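Local coordinates for protein phosphoribulokinase (Rhodobacter sphaeroides, PDB 1A7J) that catalyses the ATP-dependent phosphorylation of D-ribulose 5-phosphate to D-ribulose 1,5-bisphosphate in the Calvin cycle, at residues 84-87 with 88-92; 200-203 with 204-207; 146-149 with 150-153. All blocks are in the same frame, centred on the assembly; numbering follows the deposited sequence.

Overall arrangement
The three contacts follow one another along the chain as contact 1, contact 3 and contact 2, all within the phosphoribulokinase/uridine kinase family region, of the P-loop NTPase clan. Contacts 2 and 3 lie at the starts of neighbouring strands, 204-210 and 150-156, with centres 9 Å apart; Asp203 N probably donates to Lys151 O at 2.7 Å, and Phe206 N probably to Gly153 O. Contact 1 lies toward the C-terminal end of helix 77-90, its centre 14 Å from that of contact 3, which it meets where Leu147 CD1 packs at 3.4 Å from Arg85 N. Contact 2 approaches the nucleotide site, with the Thr202 side chain about 8 Å from Gly12 of the predicted ATP-binding loop.

Contact 1. Residues 84-87 with 88-92; sequences FREY and GETGQ
Gly88 N donates to Phe84 O at 3.3 Å in a nearly straight bond (170°), the usual step of four residues, and further on Glu86 O accepts from both Thr90 N at 3.2 Å and Gly91 N at 3.3 Å. The second donor comes in the carbonyl plane, on a lone pair, while Thr90 N is tilted 23° from it. Two bonds thus grip one oxygen as helix 77-90 runs out. Gly91 then leaves helical geometry with positive phi, which a glycine adopts readily. In this P-loop kinase fold the helix packs against the parallel part of the central sheet, and Phe84 and Tyr87 supply the apolar face, meeting Ile7 and Leu128 with Ile39 or Val37 beside them. With CG anti to the backbone N (chi1 -165°), the Tyr87 ring turns one face to Gly91 CA, which is displaced toward the rim and 4.1 Å from Tyr87 CD1. Glu86 and Glu89, charged, suit the more exposed side. There Glu86 lays its CB 3.3 Å from Gln92 O and its CG alongside the same oxygen, while the extended Glu89 brings its carboxylate to within 6.3 Å of the opposite charge, measured from Glu89 OE1 to Arg85 NE, without contact.

Contact 2. Residues 200-203 with 204-207; sequences SQTD and INFQ
Thr202 and Asn205 join across the turn that leads into strand 204-210, the last of the parallel strands in the central sheet of this P-loop kinase fold. The hydroxyl OG1 of Thr202 donates to Asn205 OD1 over a short 2.6 Å, and the two side chains meet at about a right angle. A first torsion of 41° sets OG1 of Thr202 between its own backbone N and carbonyl carbon, aimed forward along the chain, while its CG2 stays back at 4.1 Å from the same OD1. Threonine suits this buried place because one small side chain offers both a donor and a methyl.

The packed side belongs to Ile204. Its branched chain, a natural choice for a strand, packs on Ile233 and Phe235 of the adjoining strand 229-235 and on Ile275 and Leu279 of helix 268-284. Asp203 and Asn205 are more open. The Asp203 carboxylate is nevertheless well employed, with OD1 in a salt bridge to Arg236 and OD2 accepting from Lys151 N, which ties the turn to Lys151 of strand 150-156 and to Arg236, just past the end of strand 229-235. Asn205 suits the looser side because its amide can serve two partners: while OD1 accepts, ND2 makes a weak bond to Phe199 O. With an alanine here the Thr202 hydroxyl would probably be left without its acceptor, and Phe199 O would lose its weak donor. At Asn205 OD1 the hydroxyl oxygen of Thr202 approaches with a C=O...O angle of 127°, tilted 26° from the amide plane.

Contact 3. Residues 146-149 with 150-153; sequences GLAD and LKIG
Lys151 lays its CG against the methyl of Ala148, with 3.8 Å between that CG and Ala148 CB, and then curls back so that its ammonium group meets the backbone of the same alanine. NZ donates to Ala148 O at 2.6 Å, a short bond in which the nitrogen sits nearly in line with the carbonyl (C=O...N angle 160°) and somewhat out of its plane. Two bends near the far end of the chain, at chi3 (-85°) and chi4 (-49°), make this return possible; a fully extended lysine would probably carry its charge away from the turn. Alanine suits its position because the small methyl lets the aliphatic part of the lysine lie close.

The turn feeds strand 150-156, which stands between strands 7-11 and 204-210 in the parallel part of the sheet of this P-loop kinase. Backbone hydrogen bonds pair Leu150 and Ile152 with Ser9, and Asp149 with Ile7, along one edge, and Asp149 OD1 adds a weak bond to Ile7 N. Leu150 is buried, as befits a leucine starting a central strand.

One water completes the polar side. It accepts from Lys151 NZ at 2.6 Å and reaches Asp149 O at 2.9 Å in a weak bond, bridging the ammonium group to a second carbonyl of the turn. Lys151 also touches Ala145 and Arg236. Within the turn, then, the ammonium group of a buried lysine is met by neutral oxygens, a carbonyl and a water, whose dipoles would be expected to ease the cost of its burial, while the charge would in turn be expected to polarise the Ala148 carbonyl.

Contact 1. Residues 84-87 with 88-92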
loop_
_atom_site.group_PDB
_atom_site.type_symbol
_atom_site.label_atom_id
_atom_site.label_comp_id
_atom_site.label_asym_id
_atom_site.label_seq_id
_atom_site.Cartn_x
_atom_site.Cartn_y
_atom_site.Cartn_z
ATOM N N PHE A 84 0.317 2.154 -15.608
ATOM C CA PHE A 84 1.395 2.992 -15.123
ATOM C C PHE A 84 2.238 3.479 -16.294
ATOM O O PHE A 84 2.591 4.654 -16.356
ATOM C CB PHE A 84 2.264 2.208 -14.151
ATOM C CG PHE A 84 1.790 2.261 -12.731
ATOM C CD1 PHE A 84 0.502 2.669 -12.429
ATOM C CD2 PHE A 84 2.678 2.022 -11.689
ATOM C CE1 PHE A 84 0.115 2.868 -11.106
ATOM C CE2 PHE A 84 2.297 2.208 -10.376
ATOM C CZ PHE A 84 1.018 2.641 -10.080
ATOM N N ARG A 85 2.505 2.579 -17.243
ATOM C CA ARG A 85 3.121 2.898 -18.544
ATOM C C ARG A 85 2.371 4.013 -19.286
ATOM O O ARG A 85 2.976 4.955 -19.795
ATOM C CB ARG A 85 3.135 1.641 -19.428
ATOM C CG ARG A 85 4.415 1.388 -20.209
ATOM C CD ARG A 85 4.835 -0.083 -20.110
ATOM N NE ARG A 85 4.572 -0.847 -21.330
ATOM C CZ ARG A 85 3.659 -1.813 -21.441
ATOM N NH1 ARG A 85 2.661 -1.898 -20.572
ATOM N NH2 ARG A 85 3.649 -2.595 -22.515
ATOM N N GLU A 86 1.047 3.901 -19.326
ATOM C CA GLU A 86 0.196 4.811 -20.084
ATOM C C GLU A 86 0.066 6.180 -19.441
ATOM O O GLU A 86 0.036 7.191 -20.133
ATOM C CB GLU A 86 -1.193 4.207 -20.254
ATOM C CG GLU A 86 -1.824 4.497 -21.576
ATOM C CD GLU A 86 -2.682 3.358 -22.046
ATOM O OE1 GLU A 86 -2.130 2.418 -22.684
ATOM O OE2 GLU A 86 -3.908 3.413 -21.775
ATOM N N TYR A 87 -0.043 6.224 -18.118
ATOM C CA TYR A 87 -0.077 7.506 -17.433
ATOM C C TYR A 87 1.180 8.301 -17.727
ATOM O O TYR A 87 1.104 9.434 -18.175
ATOM C CB TYR A 87 -0.199 7.324 -15.935
ATOM C CG TYR A 87 -0.583 8.603 -15.263
ATOM C CD1 TYR A 87 -1.904 9.004 -15.231
ATOM C CD2 TYR A 87 0.381 9.482 -14.787
ATOM C CE1 TYR A 87 -2.263 10.240 -14.743
ATOM C CE2 TYR A 87 0.032 10.729 -14.296
ATOM C CZ TYR A 87 -1.294 11.097 -14.276
ATOM O OH TYR A 87 -1.674 12.306 -13.747
ATOM N N GLY A 88 2.328 7.667 -17.547
ATOM C CA GLY A 88 3.597 8.335 -17.770
ATOM C C GLY A 88 3.659 9.138 -19.053
ATOM O O GLY A 88 3.904 10.339 -19.023
ATOM N N GLU A 89 3.221 8.531 -20.144
ATOM C CA GLU A 89 3.502 9.057 -21.467
ATOM C C GLU A 89 2.428 9.997 -22.018
ATOM O O GLU A 89 2.748 11.007 -22.647
ATOM C CB GLU A 89 3.767 7.889 -22.427
ATOM C CG GLU A 89 5.195 7.306 -22.287
ATOM C CD GLU A 89 5.325 5.825 -22.678
ATOM O OE1 GLU A 89 4.305 5.212 -23.083
ATOM O OE2 GLU A 89 6.454 5.280 -22.574
ATOM N N THR A 90 1.178 9.760 -21.631
ATOM C CA THR A 90 0.021 10.385 -22.272
ATOM C C THR A 90 -0.977 10.934 -21.249
ATOM O O THR A 90 -1.902 11.677 -21.607
ATOM C CB THR A 90 -0.743 9.366 -23.109
ATOM O OG1 THR A 90 -1.635 8.641 -22.254
ATOM C CG2 THR A 90 0.212 8.375 -23.765
ATOM N N GLY A 91 -0.965 10.320 -20.067
ATOM C CA GLY A 91 -1.844 10.733 -18.989
ATOM C C GLY A 91 -3.230 10.137 -19.088
ATOM O O GLY A 91 -4.186 10.706 -18.560
ATOM N N GLN A 92 -3.374 9.060 -19.861
ATOM C CA GLN A 92 -4.605 8.279 -19.805
ATOM C C GLN A 92 -4.397 6.887 -19.227
ATOM O O GLN A 92 -3.260 6.464 -18.980
ATOM C CB GLN A 92 -5.293 8.173 -21.178
ATOM C CG GLN A 92 -4.494 8.640 -22.371
ATOM C CD GLN A 92 -4.158 7.521 -23.354
ATOM O OE1 GLN A 92 -4.429 6.344 -23.104
ATOM N NE2 GLN A 92 -3.526 7.888 -24.466
#

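Contact 2. Residues 200-203 with 204-207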
loop_
_atom_site.group_PDB
_atom_site.type_symbol
_atom_site.label_atom_id
_atom_site.label_comp_id
_atom_site.label_asym_id
_atom_site.label_seq_id
_atom_site.Cartn_x
_atom_site.Cartn_y
_atom_site.Cartn_z
ATOM N N SER A 200 12.393 -3.004 -0.666
ATOM C CA SER A 200 13.732 -2.593 -1.050
ATOM C C SER A 200 13.683 -1.809 -2.347
ATOM O O SER A 200 14.727 -1.406 -2.851
ATOM C CB SER A 200 14.628 -3.802 -1.238
ATOM O OG SER A 200 14.396 -4.769 -0.235
ATOM N N GLN A 201 12.493 -1.700 -2.939
ATOM C CA GLN A 201 12.293 -0.897 -4.132
ATOM C C GLN A 201 11.858 0.529 -3.801
ATOM O O GLN A 201 11.950 1.425 -4.626
ATOM C CB GLN A 201 11.247 -1.551 -5.028
ATOM C CG GLN A 201 11.613 -2.944 -5.492
ATOM C CD GLN A 201 12.993 -3.006 -6.100
ATOM O OE1 GLN A 201 13.395 -2.118 -6.858
ATOM N NE2 GLN A 201 13.748 -4.027 -5.737
ATOM N N THR A 202 11.342 0.730 -2.603
ATOM C CA THR A 202 10.697 1.985 -2.236
ATOM C C THR A 202 11.728 3.067 -1.900
ATOM O O THR A 202 12.871 2.759 -1.630
ATOM C CB THR A 202 9.765 1.752 -1.034
ATOM O OG1 THR A 202 10.400 0.879 -0.092
ATOM C CG2 THR A 202 8.486 1.073 -1.462
ATOM N N ASP A 203 11.333 4.335 -1.961
ATOM C CA ASP A 203 12.203 5.440 -1.606
ATOM C C ASP A 203 12.126 5.744 -0.125
ATOM O O ASP A 203 13.096 6.196 0.471
ATOM C CB ASP A 203 11.807 6.691 -2.376
ATOM C CG ASP A 203 12.125 6.601 -3.855
ATOM O OD1 ASP A 203 13.296 6.753 -4.245
ATOM O OD2 ASP A 203 11.180 6.452 -4.644
ATOM N N ILE A 204 10.936 5.672 0.453
ATOM C CA ILE A 204 10.783 5.954 1.884
ATOM C C ILE A 204 9.883 4.901 2.480
ATOM O O ILE A 204 8.813 4.665 1.951
ATOM C CB ILE A 204 10.130 7.320 2.110
ATOM C CG1 ILE A 204 10.968 8.407 1.446
ATOM C CG2 ILE A 204 10.031 7.611 3.592
ATOM C CD1 ILE A 204 10.599 9.804 1.862
ATOM N N ASN A 205 10.318 4.236 3.544
ATOM C CA ASN A 205 9.432 3.314 4.239
ATOM C C ASN A 205 8.939 3.942 5.515
ATOM O O ASN A 205 9.704 4.539 6.235
ATOM C CB ASN A 205 10.145 2.024 4.590
ATOM C CG ASN A 205 10.479 1.187 3.388
ATOM O OD1 ASN A 205 9.728 1.138 2.423
ATOM N ND2 ASN A 205 11.549 0.424 3.493
ATOM N N PHE A 206 7.656 3.775 5.796
ATOM C CA PHE A 206 7.081 4.037 7.100
ATOM C C PHE A 206 6.713 2.687 7.735
ATOM O O PHE A 206 5.859 1.999 7.211
ATOM C CB PHE A 206 5.831 4.885 6.899
ATOM C CG PHE A 206 6.113 6.284 6.381
ATOM C CD1 PHE A 206 6.398 6.503 5.040
ATOM C CD2 PHE A 206 6.051 7.383 7.231
ATOM C CE1 PHE A 206 6.607 7.783 4.573
ATOM C CE2 PHE A 206 6.256 8.652 6.765
ATOM C CZ PHE A 206 6.539 8.851 5.441
ATOM N N GLN A 207 7.371 2.266 8.813
ATOM C CA GLN A 207 7.076 0.947 9.393
ATOM C C GLN A 207 6.403 1.038 10.750
ATOM O O GLN A 207 6.960 1.609 11.662
ATOM C CB GLN A 207 8.347 0.096 9.528
ATOM C CG GLN A 207 8.036 -1.376 9.785
ATOM C CD GLN A 207 9.248 -2.193 10.153
ATOM O OE1 GLN A 207 10.270 -1.655 10.562
ATOM N NE2 GLN A 207 9.137 -3.500 10.029
#

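Contact 3. Residues 146-149 with 150-153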
loop_
_atom_site.group_PDB
_atom_site.type_symbol
_atom_site.label_atom_id
_atom_site.label_comp_id
_atom_site.label_asym_id
_atom_site.label_seq_id
_atom_site.Cartn_x
_atom_site.Cartn_y
_atom_site.Cartn_z
ATOM N N GLY A 146 9.750 0.385 -11.413
ATOM C CA GLY A 146 10.499 1.213 -12.337
ATOM C C GLY A 146 9.730 2.325 -13.004
ATOM O O GLY A 146 10.343 3.183 -13.629
ATOM N N LEU A 147 8.416 2.369 -12.833
ATOM C CA LEU A 147 7.626 3.359 -13.546
ATOM C C LEU A 147 7.077 4.465 -12.665
ATOM O O LEU A 147 6.302 5.296 -13.132
ATOM C CB LEU A 147 6.468 2.692 -14.278
ATOM C CG LEU A 147 6.715 1.678 -15.406
ATOM C CD1 LEU A 147 5.348 1.283 -15.937
ATOM C CD2 LEU A 147 7.574 2.244 -16.544
ATOM N N ALA A 148 7.469 4.466 -11.395
ATOM C CA ALA A 148 6.904 5.383 -10.402
ATOM C C ALA A 148 7.995 6.277 -9.829
ATOM O O ALA A 148 9.002 5.776 -9.337
ATOM C CB ALA A 148 6.249 4.579 -9.284
ATOM N N ASP A 149 7.774 7.586 -9.824
ATOM C CA ASP A 149 8.843 8.517 -9.451
ATOM C C ASP A 149 8.989 8.656 -7.949
ATOM O O ASP A 149 9.945 9.261 -7.463
ATOM C CB ASP A 149 8.614 9.904 -10.049
ATOM C CG ASP A 149 8.341 9.858 -11.523
ATOM O OD1 ASP A 149 7.202 9.464 -11.880
ATOM O OD2 ASP A 149 9.258 10.193 -12.313
ATOM N N LEU A 150 7.984 8.202 -7.220
ATOM C CA LEU A 150 8.071 8.169 -5.773
ATOM C C LEU A 150 7.387 6.902 -5.305
ATOM O O LEU A 150 6.322 6.550 -5.790
ATOM C CB LEU A 150 7.401 9.406 -5.178
ATOM C CG LEU A 150 7.558 9.695 -3.681
ATOM C CD1 LEU A 150 9.024 9.808 -3.293
ATOM C CD2 LEU A 150 6.841 10.995 -3.372
ATOM N N LYS A 151 8.135 6.092 -4.586
ATOM C CA LYS A 151 7.604 4.865 -4.065
ATOM C C LYS A 151 7.721 4.874 -2.537
ATOM O O LYS A 151 8.792 5.151 -1.990
ATOM C CB LYS A 151 8.379 3.710 -4.673
ATOM C CG LYS A 151 8.266 3.659 -6.159
ATOM C CD LYS A 151 9.182 2.618 -6.707
ATOM C CE LYS A 151 10.568 3.177 -6.890
ATOM N NZ LYS A 151 10.542 4.483 -7.618
ATOM N N ILE A 152 6.565 4.858 -1.884
ATOM C CA ILE A 152 6.482 4.873 -0.434
ATOM C C ILE A 152 6.010 3.513 0.041
ATOM O O ILE A 152 5.234 2.831 -0.637
ATOM C CB ILE A 152 5.481 5.927 0.030
ATOM C CG1 ILE A 152 5.918 7.300 -0.455
ATOM C CG2 ILE A 152 5.353 5.921 1.526
ATOM C CD1 ILE A 152 4.984 7.856 -1.477
ATOM N N GLY A 153 6.519 3.084 1.177
ATOM C CA GLY A 153 6.064 1.826 1.722
ATOM C C GLY A 153 5.435 2.109 3.054
ATOM O O GLY A 153 5.992 2.829 3.854
HETATM O O HOH W 1 11.580 6.837 -7.348
#